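Local coordinates for m3DLH protein (Halieaceae bacterium, PDB 7JKA) that probably hydrolyses dienelactones as an alpha/beta-hydrolase of the dienelactone hydrolase family, and is also linked with phosphotriesterase activity, at residues Asn55-Glu60 with Phe215-Ala220; Gly96-Arg101 with Phe131-Thr136; Ala102-Leu107 with Ala138-Arg143. All coordinates share one frame; numbering follows the deposited sequence. Where two conformers were deposited one is given.

Contact 1: Asn55-Glu60 with Phe215-Ala220; sequences NDHARE and FTDPAA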
ATOM      1  N   ASN A  55      -5.396  -6.474  -8.773  1.00 13.57           N
ATOM      2  CA  ASN A  55      -4.969  -7.211  -9.956  1.00 14.26           C
ATOM      3  C   ASN A  55      -3.959  -8.292  -9.577  1.00 15.92           C
ATOM      4  O   ASN A  55      -3.631  -8.466  -8.398  1.00 16.86           O
ATOM      5  CB  ASN A  55      -4.397  -6.243 -10.996  1.00 17.02           C
ATOM      6  CG  ASN A  55      -3.274  -5.372 -10.447  1.00 16.44           C
ATOM      7  OD1 ASN A  55      -2.739  -5.613  -9.354  1.00 15.51           O
ATOM      8  ND2 ASN A  55      -2.903  -4.351 -11.225  1.00 23.12           N
ATOM      9  N   ASP A  56      -3.415  -8.975 -10.590  1.00 18.35           N
ATOM     10  CA  ASP A  56      -2.515 -10.097 -10.333  1.00 15.95           C
ATOM     11  C   ASP A  56      -1.248  -9.648  -9.637  1.00 17.99           C
ATOM     12  O   ASP A  56      -0.706 -10.379  -8.807  1.00 18.15           O
ATOM     13  CB  ASP A  56      -2.169 -10.811 -11.630  1.00 18.97           C
ATOM     14  CG  ASP A  56      -3.279 -11.736 -12.089  1.00 34.71           C
ATOM     15  OD1 ASP A  56      -4.215 -11.963 -11.285  1.00 30.97           O
ATOM     16  OD2 ASP A  56      -3.217 -12.227 -13.234  1.00 36.34           O
ATOM     17  N   HIS A  57      -0.773  -8.442  -9.955  1.00 18.27           N
ATOM     18  CA  HIS A  57       0.411  -7.900  -9.299  1.00 21.22           C
ATOM     19  C   HIS A  57       0.204  -7.820  -7.791  1.00 18.84           C
ATOM     20  O   HIS A  57       1.049  -8.270  -7.010  1.00 16.67           O
ATOM     21  CB  HIS A  57       0.727  -6.530  -9.906  1.00 16.22           C
ATOM     22  CG  HIS A  57       1.835  -5.797  -9.230  1.00 19.99           C
ATOM     23  ND1 HIS A  57       1.628  -5.007  -8.122  1.00 26.16           N
ATOM     24  CD2 HIS A  57       3.153  -5.708  -9.519  1.00 23.48           C
ATOM     25  CE1 HIS A  57       2.778  -4.471  -7.747  1.00 26.39           C
ATOM     26  NE2 HIS A  57       3.719  -4.881  -8.578  1.00 23.31           N
ATOM     27  N   ALA A  58      -0.945  -7.299  -7.355  1.00 14.41           N
ATOM     28  CA  ALA A  58      -1.186  -7.177  -5.917  1.00 15.55           C
ATOM     29  C   ALA A  58      -1.389  -8.536  -5.264  1.00 15.83           C
ATOM     30  O   ALA A  58      -0.943  -8.760  -4.126  1.00 15.68           O
ATOM     31  CB  ALA A  58      -2.401  -6.292  -5.674  1.00 17.21           C
ATOM     32  N   ARG A  59      -2.095  -9.438  -5.945  1.00 14.69           N
ATOM     33  CA  ARG A  59      -2.267 -10.785  -5.409  1.00 15.04           C
ATOM     34  C   ARG A  59      -0.924 -11.464  -5.193  1.00 19.19           C
ATOM     35  O   ARG A  59      -0.716 -12.154  -4.184  1.00 18.65           O
ATOM     36  CB  ARG A  59      -3.132 -11.624  -6.353  1.00 19.18           C
ATOM     37  CG  ARG A  59      -4.561 -11.122  -6.555  1.00 19.42           C
ATOM     38  CD  ARG A  59      -5.302 -12.066  -7.513  1.00 22.70           C
ATOM     39  NE  ARG A  59      -6.688 -11.660  -7.652  1.00 26.85           N
ATOM     40  CZ  ARG A  59      -7.180 -10.997  -8.693  1.00 37.49           C
ATOM     41  NH1 ARG A  59      -6.407 -10.691  -9.731  1.00 26.60           N
ATOM     42  NH2 ARG A  59      -8.461 -10.659  -8.699  1.00 47.02           N
ATOM     43  N   GLU A  60      -0.006 -11.304  -6.147  1.00 15.58           N
ATOM     44  CA  GLU A  60       1.306 -11.921  -6.016  1.00 16.22           C
ATOM     45  C   GLU A  60       2.073 -11.323  -4.839  1.00 15.36           C
ATOM     46  O   GLU A  60       2.762 -12.046  -4.118  1.00 17.53           O
ATOM     47  CB  GLU A  60       2.081 -11.767  -7.324  1.00 20.06           C
ATOM     48  CG  GLU A  60       3.539 -12.169  -7.234  1.00 24.29           C
ATOM     49  CD  GLU A  60       3.762 -13.641  -6.957  1.00 27.73           C
ATOM     50  OE1 GLU A  60       2.799 -14.441  -7.029  1.00 25.63           O
ATOM     51  OE2 GLU A  60       4.935 -13.994  -6.675  1.00 27.47           O
ATOM     52  N   PHE A 215       8.214   0.446 -10.778  1.00 18.22           N
ATOM     53  CA  PHE A 215       9.421  -0.364 -10.870  1.00 17.02           C
ATOM     54  C   PHE A 215       9.244  -1.771 -10.305  1.00 21.74           C
ATOM     55  O   PHE A 215      10.088  -2.626 -10.572  1.00 19.06           O
ATOM     56  CB  PHE A 215      10.605   0.348 -10.192  1.00 17.46           C
ATOM     57  CG  PHE A 215      10.414   0.638  -8.736  1.00 13.95           C
ATOM     58  CD1 PHE A 215      10.479  -0.387  -7.777  1.00 14.23           C
ATOM     59  CD2 PHE A 215      10.284   1.943  -8.307  1.00 13.22           C
ATOM     60  CE1 PHE A 215      10.365  -0.066  -6.415  1.00 14.12           C
ATOM     61  CE2 PHE A 215      10.150   2.270  -6.961  1.00 13.08           C
ATOM     62  CZ  PHE A 215      10.186   1.267  -6.001  1.00 13.40           C
ATOM     63  N   THR A 216       8.161  -2.049  -9.571  1.00 19.18           N
ATOM     64  CA  THR A 216       7.938  -3.399  -9.061  1.00 21.65           C
ATOM     65  C   THR A 216       7.162  -4.292 -10.020  1.00 23.17           C
ATOM     66  O   THR A 216       6.984  -5.481  -9.724  1.00 22.59           O
ATOM     67  CB  THR A 216       7.166  -3.366  -7.738  1.00 15.94           C
ATOM     68  OG1 THR A 216       5.866  -2.799  -7.982  1.00 17.70           O
ATOM     69  CG2 THR A 216       7.886  -2.557  -6.681  1.00 15.91           C
ATOM     70  N   ASP A 217       6.706  -3.781 -11.161  1.00 21.38           N
ATOM     71  CA  ASP A 217       5.809  -4.556 -12.010  1.00 26.00           C
ATOM     72  C   ASP A 217       6.519  -4.990 -13.281  1.00 33.84           C
ATOM     73  O   ASP A 217       6.806  -4.141 -14.141  1.00 27.66           O
ATOM     74  CB  ASP A 217       4.563  -3.743 -12.361  1.00 28.97           C
ATOM     75  CG  ASP A 217       3.504  -4.574 -13.069  1.00 35.19           C
ATOM     76  OD1 ASP A 217       3.644  -5.817 -13.114  1.00 29.65           O
ATOM     77  OD2 ASP A 217       2.532  -3.983 -13.593  1.00 39.84           O
ATOM     78  N   PRO A 218       6.805  -6.295 -13.453  1.00 32.17           N
ATOM     79  CA  PRO A 218       7.382  -6.778 -14.718  1.00 33.63           C
ATOM     80  C   PRO A 218       6.543  -6.420 -15.935  1.00 33.19           C
ATOM     81  O   PRO A 218       7.060  -6.360 -17.056  1.00 41.59           O
ATOM     82  CB  PRO A 218       7.441  -8.300 -14.514  1.00 31.16           C
ATOM     83  CG  PRO A 218       7.535  -8.484 -13.046  1.00 26.57           C
ATOM     84  CD  PRO A 218       6.702  -7.367 -12.444  1.00 29.62           C
ATOM     85  N   ALA A 219       5.249  -6.174 -15.726  1.00 35.44           N
ATOM     86  CA  ALA A 219       4.327  -5.818 -16.797  1.00 43.76           C
ATOM     87  C   ALA A 219       4.274  -4.317 -17.059  1.00 44.70           C
ATOM     88  O   ALA A 219       3.450  -3.872 -17.866  1.00 49.98           O
ATOM     89  CB  ALA A 219       2.921  -6.342 -16.483  1.00 37.71           C
ATOM     90  N   ALA A 220       5.134  -3.529 -16.402  1.00 41.42           N
ATOM     91  CA  ALA A 220       5.123  -2.085 -16.609  1.00 39.00           C
ATOM     92  C   ALA A 220       5.678  -1.710 -17.974  1.00 52.67           C
ATOM     93  O   ALA A 220       5.232  -0.725 -18.572  1.00 64.71           O
ATOM     94  CB  ALA A 220       5.926  -1.374 -15.513  1.00 34.20           C
TER

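Contact 2: Gly96-Arg101 with Phe131-Thr136; sequences GLFGDR and FCFGGT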
ATOM      1  N   GLY A  96     -11.241  11.755  -8.120  1.00 16.05           N
ATOM      2  CA  GLY A  96     -12.425  11.736  -7.283  1.00 18.25           C
ATOM      3  C   GLY A  96     -12.083  11.398  -5.851  1.00 18.29           C
ATOM      4  O   GLY A  96     -12.662  11.946  -4.915  1.00 18.82           O
ATOM      5  N   LEU A  97     -11.099  10.523  -5.663  1.00 13.80           N
ATOM      6  CA  LEU A  97     -10.668  10.190  -4.313  1.00 14.08           C
ATOM      7  C   LEU A  97      -9.807  11.297  -3.707  1.00 14.38           C
ATOM      8  O   LEU A  97      -9.968  11.605  -2.524  1.00 16.46           O
ATOM      9  CB  LEU A  97      -9.956   8.837  -4.309  1.00 14.05           C
ATOM     10  CG  LEU A  97     -10.914   7.673  -4.632  1.00 13.23           C
ATOM     11  CD1 LEU A  97     -10.116   6.398  -4.837  1.00 15.02           C
ATOM     12  CD2 LEU A  97     -11.913   7.477  -3.492  1.00 16.15           C
ATOM     13  N   PHE A  98      -8.924  11.948  -4.497  1.00 15.34           N
ATOM     14  CA  PHE A  98      -8.223  13.133  -3.995  1.00 16.74           C
ATOM     15  C   PHE A  98      -9.190  14.169  -3.439  1.00 17.67           C
ATOM     16  O   PHE A  98      -8.880  14.856  -2.457  1.00 21.01           O
ATOM     17  CB  PHE A  98      -7.385  13.797  -5.093  1.00 18.08           C
ATOM     18  CG  PHE A  98      -6.253  12.950  -5.638  1.00 20.59           C
ATOM     19  CD1 PHE A  98      -5.626  11.979  -4.871  1.00 18.55           C
ATOM     20  CD2 PHE A  98      -5.799  13.167  -6.932  1.00 21.10           C
ATOM     21  CE1 PHE A  98      -4.561  11.230  -5.406  1.00 19.95           C
ATOM     22  CE2 PHE A  98      -4.767  12.421  -7.472  1.00 24.97           C
ATOM     23  CZ  PHE A  98      -4.148  11.450  -6.707  1.00 23.81           C
ATOM     24  N   GLY A  99     -10.343  14.353  -4.094  1.00 16.58           N
ATOM     25  CA  GLY A  99     -11.268  15.378  -3.675  1.00 17.28           C
ATOM     26  C   GLY A  99     -12.287  14.927  -2.656  1.00 20.16           C
ATOM     27  O   GLY A  99     -13.147  15.715  -2.254  1.00 23.38           O
ATOM     28  N   ASP A 100     -12.218  13.662  -2.223  1.00 17.04           N
ATOM     29  CA  ASP A 100     -13.131  13.107  -1.233  1.00 16.98           C
ATOM     30  C   ASP A 100     -12.261  12.230  -0.325  1.00 17.29           C
ATOM     31  O   ASP A 100     -12.312  10.996  -0.332  1.00 16.97           O
ATOM     32  CB  ASP A 100     -14.271  12.325  -1.890  1.00 18.46           C
ATOM     33  CG  ASP A 100     -15.347  11.921  -0.911  1.00 21.07           C
ATOM     34  OD1 ASP A 100     -15.131  12.042   0.315  1.00 20.86           O
ATOM     35  OD2 ASP A 100     -16.417  11.484  -1.381  1.00 25.56           O
ATOM     36  N   ARG A 101     -11.420  12.895   0.466  0.68 16.04           N
ATOM     37  CA  ARG A 101     -10.477  12.177   1.312  0.68 13.34           C
ATOM     38  C   ARG A 101     -11.201  11.290   2.325  0.68 16.26           C
ATOM     39  O   ARG A 101     -10.699  10.218   2.673  0.68 15.92           O
ATOM     40  CB  ARG A 101      -9.548  13.160   2.030  0.68 17.14           C
ATOM     41  CG  ARG A 101      -8.837  14.175   1.125  0.68 23.43           C
ATOM     42  CD  ARG A 101      -7.715  13.567   0.306  0.68 22.49           C
ATOM     43  NE  ARG A 101      -6.463  13.417   1.047  0.68 22.51           N
ATOM     44  CZ  ARG A 101      -5.540  14.370   1.170  0.68 17.10           C
ATOM     45  NH1 ARG A 101      -4.434  14.123   1.849  0.68 13.42           N
ATOM     46  NH2 ARG A 101      -5.722  15.578   0.635  0.68 21.00           N
ATOM     47  N   PHE A 131       1.283   0.179  -3.769  1.00 11.53           N
ATOM     48  CA  PHE A 131       2.020   0.367  -5.005  1.00 13.19           C
ATOM     49  C   PHE A 131       1.339   1.492  -5.762  1.00 14.36           C
ATOM     50  O   PHE A 131       0.129   1.459  -5.950  1.00 12.59           O
ATOM     51  CB  PHE A 131       2.021  -0.942  -5.805  1.00 12.54           C
ATOM     52  CG  PHE A 131       2.640  -2.063  -5.055  1.00 10.14           C
ATOM     53  CD1 PHE A 131       1.912  -2.797  -4.134  1.00 14.94           C
ATOM     54  CD2 PHE A 131       4.001  -2.299  -5.191  1.00 11.64           C
ATOM     55  CE1 PHE A 131       2.520  -3.806  -3.395  1.00 20.21           C
ATOM     56  CE2 PHE A 131       4.632  -3.306  -4.462  1.00 15.83           C
ATOM     57  CZ  PHE A 131       3.888  -4.049  -3.544  1.00 15.15           C
ATOM     58  N   CYS A 132       2.108   2.495  -6.181  0.50 13.22           N
ATOM     59  CA  CYS A 132       1.570   3.667  -6.912  0.50 14.06           C
ATOM     60  C   CYS A 132       0.439   4.275  -6.103  0.50 13.23           C
ATOM     61  O   CYS A 132       0.632   4.576  -4.917  0.50 14.13           O
ATOM     62  CB  CYS A 132       1.150   3.285  -8.299  0.50 18.77           C
ATOM     63  SG  CYS A 132       2.455   2.713  -9.132  0.50 20.09           S
ATOM     64  N   PHE A 133      -0.739   4.456  -6.698  1.00 10.79           N
ATOM     65  CA  PHE A 133      -1.855   5.044  -5.963  1.00 13.50           C
ATOM     66  C   PHE A 133      -2.196   4.249  -4.708  1.00 12.72           C
ATOM     67  O   PHE A 133      -2.643   4.836  -3.721  1.00 12.97           O
ATOM     68  CB  PHE A 133      -3.085   5.135  -6.881  1.00 12.26           C
ATOM     69  CG  PHE A 133      -4.277   5.774  -6.228  1.00 12.51           C
ATOM     70  CD1 PHE A 133      -4.367   7.155  -6.087  1.00 14.22           C
ATOM     71  CD2 PHE A 133      -5.322   4.989  -5.763  1.00 15.92           C
ATOM     72  CE1 PHE A 133      -5.491   7.746  -5.481  1.00 16.66           C
ATOM     73  CE2 PHE A 133      -6.449   5.570  -5.170  1.00 15.00           C
ATOM     74  CZ  PHE A 133      -6.525   6.944  -5.025  1.00 16.88           C
ATOM     75  N   GLY A 134      -1.957   2.931  -4.715  1.00 11.02           N
ATOM     76  CA  GLY A 134      -2.095   2.144  -3.490  1.00 11.66           C
ATOM     77  C   GLY A 134      -1.176   2.588  -2.369  1.00 10.61           C
ATOM     78  O   GLY A 134      -1.544   2.516  -1.186  1.00 10.62           O
ATOM     79  N   GLY A 135       0.028   3.050  -2.709  1.00 10.94           N
ATOM     80  CA  GLY A 135       0.909   3.591  -1.687  1.00 13.50           C
ATOM     81  C   GLY A 135       0.374   4.897  -1.144  1.00 11.55           C
ATOM     82  O   GLY A 135       0.423   5.145   0.066  1.00 12.22           O
ATOM     83  N   THR A 136      -0.104   5.765  -2.038  1.00 11.84           N
ATOM     84  CA  THR A 136      -0.745   6.990  -1.595  1.00 11.71           C
ATOM     85  C   THR A 136      -1.884   6.650  -0.643  1.00 12.42           C
ATOM     86  O   THR A 136      -2.063   7.307   0.387  1.00 12.85           O
ATOM     87  CB  THR A 136      -1.261   7.762  -2.812  1.00 13.42           C
ATOM     88  OG1 THR A 136      -0.287   7.721  -3.874  1.00 14.95           O
ATOM     89  CG2 THR A 136      -1.608   9.199  -2.423  1.00 12.56           C
TER

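Contact 3: Ala102-Leu107 with Ala138-Arg143; sequences AAWRAL and ALELAR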
ATOM      1  N   ALA A 102     -12.385  11.707   2.782  1.00 20.13           N
ATOM      2  CA  ALA A 102     -13.158  10.882   3.710  1.00 17.52           C
ATOM      3  C   ALA A 102     -13.558   9.560   3.075  1.00 18.53           C
ATOM      4  O   ALA A 102     -13.442   8.503   3.708  1.00 17.80           O
ATOM      5  CB  ALA A 102     -14.398  11.641   4.187  1.00 19.64           C
ATOM      6  N   ALA A 103     -14.019   9.591   1.822  1.00 14.99           N
ATOM      7  CA  ALA A 103     -14.412   8.347   1.161  1.00 16.52           C
ATOM      8  C   ALA A 103     -13.194   7.483   0.869  1.00 18.61           C
ATOM      9  O   ALA A 103     -13.244   6.251   0.983  1.00 15.42           O
ATOM     10  CB  ALA A 103     -15.168   8.652  -0.132  1.00 20.63           C
ATOM     11  N   TRP A 104     -12.093   8.128   0.487  1.00 15.80           N
ATOM     12  CA  TRP A 104     -10.853   7.420   0.237  1.00 13.08           C
ATOM     13  C   TRP A 104     -10.374   6.730   1.500  1.00 12.49           C
ATOM     14  O   TRP A 104     -10.021   5.551   1.477  1.00 13.46           O
ATOM     15  CB  TRP A 104      -9.845   8.441  -0.274  1.00 12.24           C
ATOM     16  CG  TRP A 104      -8.551   7.937  -0.821  1.00 11.19           C
ATOM     17  CD1 TRP A 104      -8.194   6.664  -1.078  1.00 11.82           C
ATOM     18  CD2 TRP A 104      -7.437   8.760  -1.166  1.00 12.79           C
ATOM     19  NE1 TRP A 104      -6.892   6.627  -1.564  1.00 14.54           N
ATOM     20  CE2 TRP A 104      -6.426   7.915  -1.648  1.00 13.71           C
ATOM     21  CE3 TRP A 104      -7.220  10.140  -1.134  1.00 13.84           C
ATOM     22  CZ2 TRP A 104      -5.176   8.405  -2.067  1.00 11.35           C
ATOM     23  CZ3 TRP A 104      -5.996  10.631  -1.564  1.00 14.41           C
ATOM     24  CH2 TRP A 104      -5.000   9.770  -2.029  1.00 14.69           C
ATOM     25  N   ARG A 105     -10.381   7.455   2.618  1.00 13.73           N
ATOM     26  CA  ARG A 105      -9.921   6.857   3.867  1.00 13.23           C
ATOM     27  C   ARG A 105     -10.881   5.786   4.346  1.00 15.14           C
ATOM     28  O   ARG A 105     -10.442   4.805   4.944  1.00 14.83           O
ATOM     29  CB  ARG A 105      -9.737   7.941   4.921  1.00 16.63           C
ATOM     30  CG  ARG A 105      -8.525   8.805   4.590  1.00 14.74           C
ATOM     31  CD  ARG A 105      -8.481  10.108   5.346  1.00 14.91           C
ATOM     32  NE  ARG A 105      -7.328  10.889   4.880  1.00 15.27           N
ATOM     33  CZ  ARG A 105      -6.694  11.813   5.592  1.00 16.91           C
ATOM     34  NH1 ARG A 105      -7.068  12.075   6.841  1.00 18.50           N
ATOM     35  NH2 ARG A 105      -5.645  12.446   5.053  1.00 16.68           N
ATOM     36  N   ALA A 106     -12.172   5.922   4.039  1.00 13.88           N
ATOM     37  CA  ALA A 106     -13.139   4.922   4.476  1.00 14.11           C
ATOM     38  C   ALA A 106     -12.929   3.586   3.781  1.00 15.71           C
ATOM     39  O   ALA A 106     -13.071   2.534   4.419  1.00 15.89           O
ATOM     40  CB  ALA A 106     -14.553   5.430   4.226  1.00 16.68           C
ATOM     41  N   LEU A 107     -12.639   3.590   2.475  1.00 14.84           N
ATOM     42  CA  LEU A 107     -12.383   2.316   1.810  1.00 12.76           C
ATOM     43  C   LEU A 107     -11.058   1.710   2.275  1.00 12.19           C
ATOM     44  O   LEU A 107     -10.907   0.484   2.291  1.00 14.17           O
ATOM     45  CB  LEU A 107     -12.437   2.476   0.282  1.00 14.61           C
ATOM     46  CG  LEU A 107     -11.346   3.198  -0.507  1.00 15.74           C
ATOM     47  CD1 LEU A 107     -10.133   2.315  -0.733  1.00 16.31           C
ATOM     48  CD2 LEU A 107     -11.969   3.696  -1.845  1.00 18.46           C
ATOM     49  N   ALA A 138      -2.174   3.925   1.256  1.00 11.68           N
ATOM     50  CA  ALA A 138      -1.628   3.487   2.535  1.00 11.18           C
ATOM     51  C   ALA A 138      -1.262   4.674   3.430  1.00 11.72           C
ATOM     52  O   ALA A 138      -1.481   4.633   4.649  1.00 12.71           O
ATOM     53  CB  ALA A 138      -0.429   2.568   2.287  1.00 10.50           C
ATOM     54  N   LEU A 139      -0.701   5.739   2.845  1.00 11.55           N
ATOM     55  CA  LEU A 139      -0.372   6.930   3.624  1.00 12.78           C
ATOM     56  C   LEU A 139      -1.624   7.673   4.074  1.00 14.39           C
ATOM     57  O   LEU A 139      -1.630   8.265   5.161  1.00 14.05           O
ATOM     58  CB  LEU A 139       0.553   7.847   2.817  1.00 12.80           C
ATOM     59  CG  LEU A 139       1.992   7.314   2.701  1.00 16.15           C
ATOM     60  CD1 LEU A 139       2.809   8.219   1.765  1.00 18.75           C
ATOM     61  CD2 LEU A 139       2.624   7.221   4.089  1.00 19.37           C
ATOM     62  N   GLU A 140      -2.698   7.663   3.268  1.00 11.87           N
ATOM     63  CA  GLU A 140      -3.957   8.231   3.744  1.00 13.43           C
ATOM     64  C   GLU A 140      -4.482   7.465   4.946  1.00 14.81           C
ATOM     65  O   GLU A 140      -4.995   8.060   5.902  1.00 14.82           O
ATOM     66  CB  GLU A 140      -5.013   8.217   2.634  1.00 14.58           C
ATOM     67  CG  GLU A 140      -4.753   9.245   1.540  1.00 13.83           C
ATOM     68  CD  GLU A 140      -4.697  10.657   2.072  1.00 18.00           C
ATOM     69  OE1 GLU A 140      -5.752  11.210   2.445  1.00 16.02           O
ATOM     70  OE2 GLU A 140      -3.587  11.229   2.093  1.00 16.23           O
ATOM     71  N   LEU A 141      -4.328   6.139   4.928  1.00 12.53           N
ATOM     72  CA  LEU A 141      -4.758   5.324   6.058  1.00 13.37           C
ATOM     73  C   LEU A 141      -3.940   5.653   7.294  1.00 13.10           C
ATOM     74  O   LEU A 141      -4.488   5.812   8.386  1.00 14.73           O
ATOM     75  CB  LEU A 141      -4.609   3.844   5.715  1.00 13.68           C
ATOM     76  CG  LEU A 141      -5.020   2.832   6.804  1.00 13.90           C
ATOM     77  CD1 LEU A 141      -6.495   3.001   7.192  1.00 14.78           C
ATOM     78  CD2 LEU A 141      -4.762   1.413   6.269  1.00 15.78           C
ATOM     79  N   ALA A 142      -2.627   5.822   7.132  1.00 14.15           N
ATOM     80  CA  ALA A 142      -1.820   6.232   8.276  1.00 13.17           C
ATOM     81  C   ALA A 142      -2.228   7.602   8.789  1.00 15.02           C
ATOM     82  O   ALA A 142      -2.328   7.814  10.005  1.00 15.49           O
ATOM     83  CB  ALA A 142      -0.345   6.229   7.881  1.00 12.48           C
ATOM     84  N   ARG A 143      -2.468   8.544   7.870  1.00 12.04           N
ATOM     85  CA  ARG A 143      -2.837   9.904   8.265  1.00 12.82           C
ATOM     86  C   ARG A 143      -4.160   9.930   9.015  1.00 13.74           C
ATOM     87  O   ARG A 143      -4.381  10.809   9.866  1.00 17.21           O
ATOM     88  CB  ARG A 143      -2.928  10.777   7.018  1.00 14.87           C
ATOM     89  CG  ARG A 143      -1.569  11.202   6.470  1.00 16.65           C
ATOM     90  CD  ARG A 143      -1.730  11.874   5.109  1.00 16.54           C
ATOM     91  NE  ARG A 143      -0.502  12.552   4.686  1.00 14.78           N
ATOM     92  CZ  ARG A 143      -0.312  13.018   3.454  1.00 16.60           C
ATOM     93  NH1 ARG A 143      -1.257  12.880   2.532  1.00 14.85           N
ATOM     94  NH2 ARG A 143       0.802  13.661   3.153  1.00 15.01           N
TER

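Contact 1: Asn55-Glu60 with Phe215-Ala220
His57, in the first turn of helix 56-67, and Asp217, in the loop between strand 203-208 and helix 232-250, are the residues of the two segments whose CA atoms come nearest, 6.9 Å apart. The gap is bridged by side chains. CG of His57 stands anti to its own backbone N (chi1 174°), which carries the imidazole out from the helix to the loop. There NE2 of His57 and OG1 of Thr216 are hydrogen-bonded at 3.0 Å, either one being a possible donor. The hydroxyl meets the imidazole at its edge, near the ring plane, yet the bond is bent, with an angle of 136° at the hydrogen. On the neighbouring corner of the ring, CD2 of His57 packs 3.7 Å from CB of Asp217. The same carbon comes within 3.6 Å of OD1 of Asp217, whose carboxylate plane is turned 61° from the ring. OD1 is itself engaged in an Asx turn, accepting from Ala219 N at 3.1 Å from above the carboxylate plane, a bond that fixes the loop just beyond the contact. At the helix start, Asn55 is the N-cap, its OD1 taking the N-H of Ala58 at 3.2 Å. Phe131, in the strand leading to the probable nucleophile elbow, meets the His57 ring edge-to-face. Thr216 OG1 is also hydrogen-bonded to His155 NE2, placing the hydroxyl between two imidazoles. A hydroxyl has one proton to give, so at least one of these histidines probably donates to it. Because Asp217 OD1 stays 4.6 Å from His57 NE2, its charge forms no salt bridge there, although it may polarise the nearby CD2 side of the ring.

Contact 2: Gly96-Arg101 with Phe131-Thr136
Phe133 reaches helix 90-98 because its CG lies anti to the backbone N (chi1 -178°), while Leu97 and Phe98 both place CG beside their own backbone N and extend to meet it. The Phe133 ring offers its edge to both. Leu97 CD1 touches Phe133 CZ at 3.6 Å, near the ring plane, and Leu97 CB backs it up at 4.0 Å from the same CZ. Phe98 CE1 meets Phe133 CE1, also at 3.6 Å. The two phenyl rings are inclined at 57° with centroids 5.9 Å apart, an oblique apolar packing that is neither a stack nor an edge-to-face pair. Just before Phe133, Cys132 has a positive phi of 54° at the sharp turn between strand 126-131 and helix 133-143, consistent with the nucleophile elbow of this hydrolase family. A side chain on Gly134 would crowd Phe131 O, in keeping with the glycine there. Helix 101-116 closes the cluster: the Trp104 ring lies nearly parallel to that of Phe133 and also meets Phe98, while Leu107 touches Leu97. On the sheet side, Phe131 stacks with Phe154 of strand 150-154.

Contact 3: Ala102-Leu107 with Ala138-Arg143
Arg105 grips Glu140 side-on, with two nitrogens directed at a single carboxylate oxygen. NE of Arg105 lies 2.9 Å from OE1 of Glu140, and NH2 of Arg105 is at the same 2.9 Å from that oxygen. OE1 sits in the guanidinium plane, at its edge, whereas both nitrogens reach it from one face of the carboxylate, well above its plane. A second first-shell contact is a CH-pi interaction: CG of Glu140 stands 3.5 Å from the centroid of the six-membered ring of Trp104, only 6° off the ring normal. The bend of Glu140 at chi2 (-59°) reconciles the two, leaving CG on the indole face while the carboxylate turns to the arginines. Its other oxygen, OE2, accepts from NH1 of Arg143 at 2.9 Å, completing a salt-bridge network of Arg105, Glu140 and Arg143 that joins helix 101-116 to helix 133-143. CB of Arg143 also packs 3.7 Å from NH2 of Arg105, over a face of the guanidinium. In the next shell, Arg101 NE, in one of its two conformers, adds a salt bridge to OE1, Asp165 takes Arg105 NH2, Glu195 and Leu159 O hold Arg143 NH2, and Thr137 OG1 fixes Trp104 NE1. Behind these groups, the axes of helix 102-107 and helix 138-143 approach to 9.0 Å and cross at -96°, which keeps the contact local. An alanine in place of Arg105 is likely to leave Glu140 OE1 short of two N-H donors and Asp165 without this charged mate. Glu140 is buried, and with Arg105, Arg143 and, in that conformer, Arg101 on its two oxygens it is probably held as the carboxylate, its charge offsetting the guanidinium groups around it.

Contacts 2 and 3 lie side by side, centres 8 Å apart, and share helix 133-143; contact 1 is centred farther off, about 18 Å from contact 2, which it still touches, and 22 Å from contact 3. Along the chain the segments of contacts 2 and 3 alternate, and both are nested within the loop closed by contact 1. Successive helices 90-98 and 101-116 thus pack on different parts of the one helix that follows strand 126-131. Phe131, at the end of that strand, links the two regions by touching His57 and Thr216. The probable nucleophile elbow of the alpha/beta-hydrolase fold belongs to segment 131-136 itself, with contact 1 bordering the strand end and contact 3 farther along the helix.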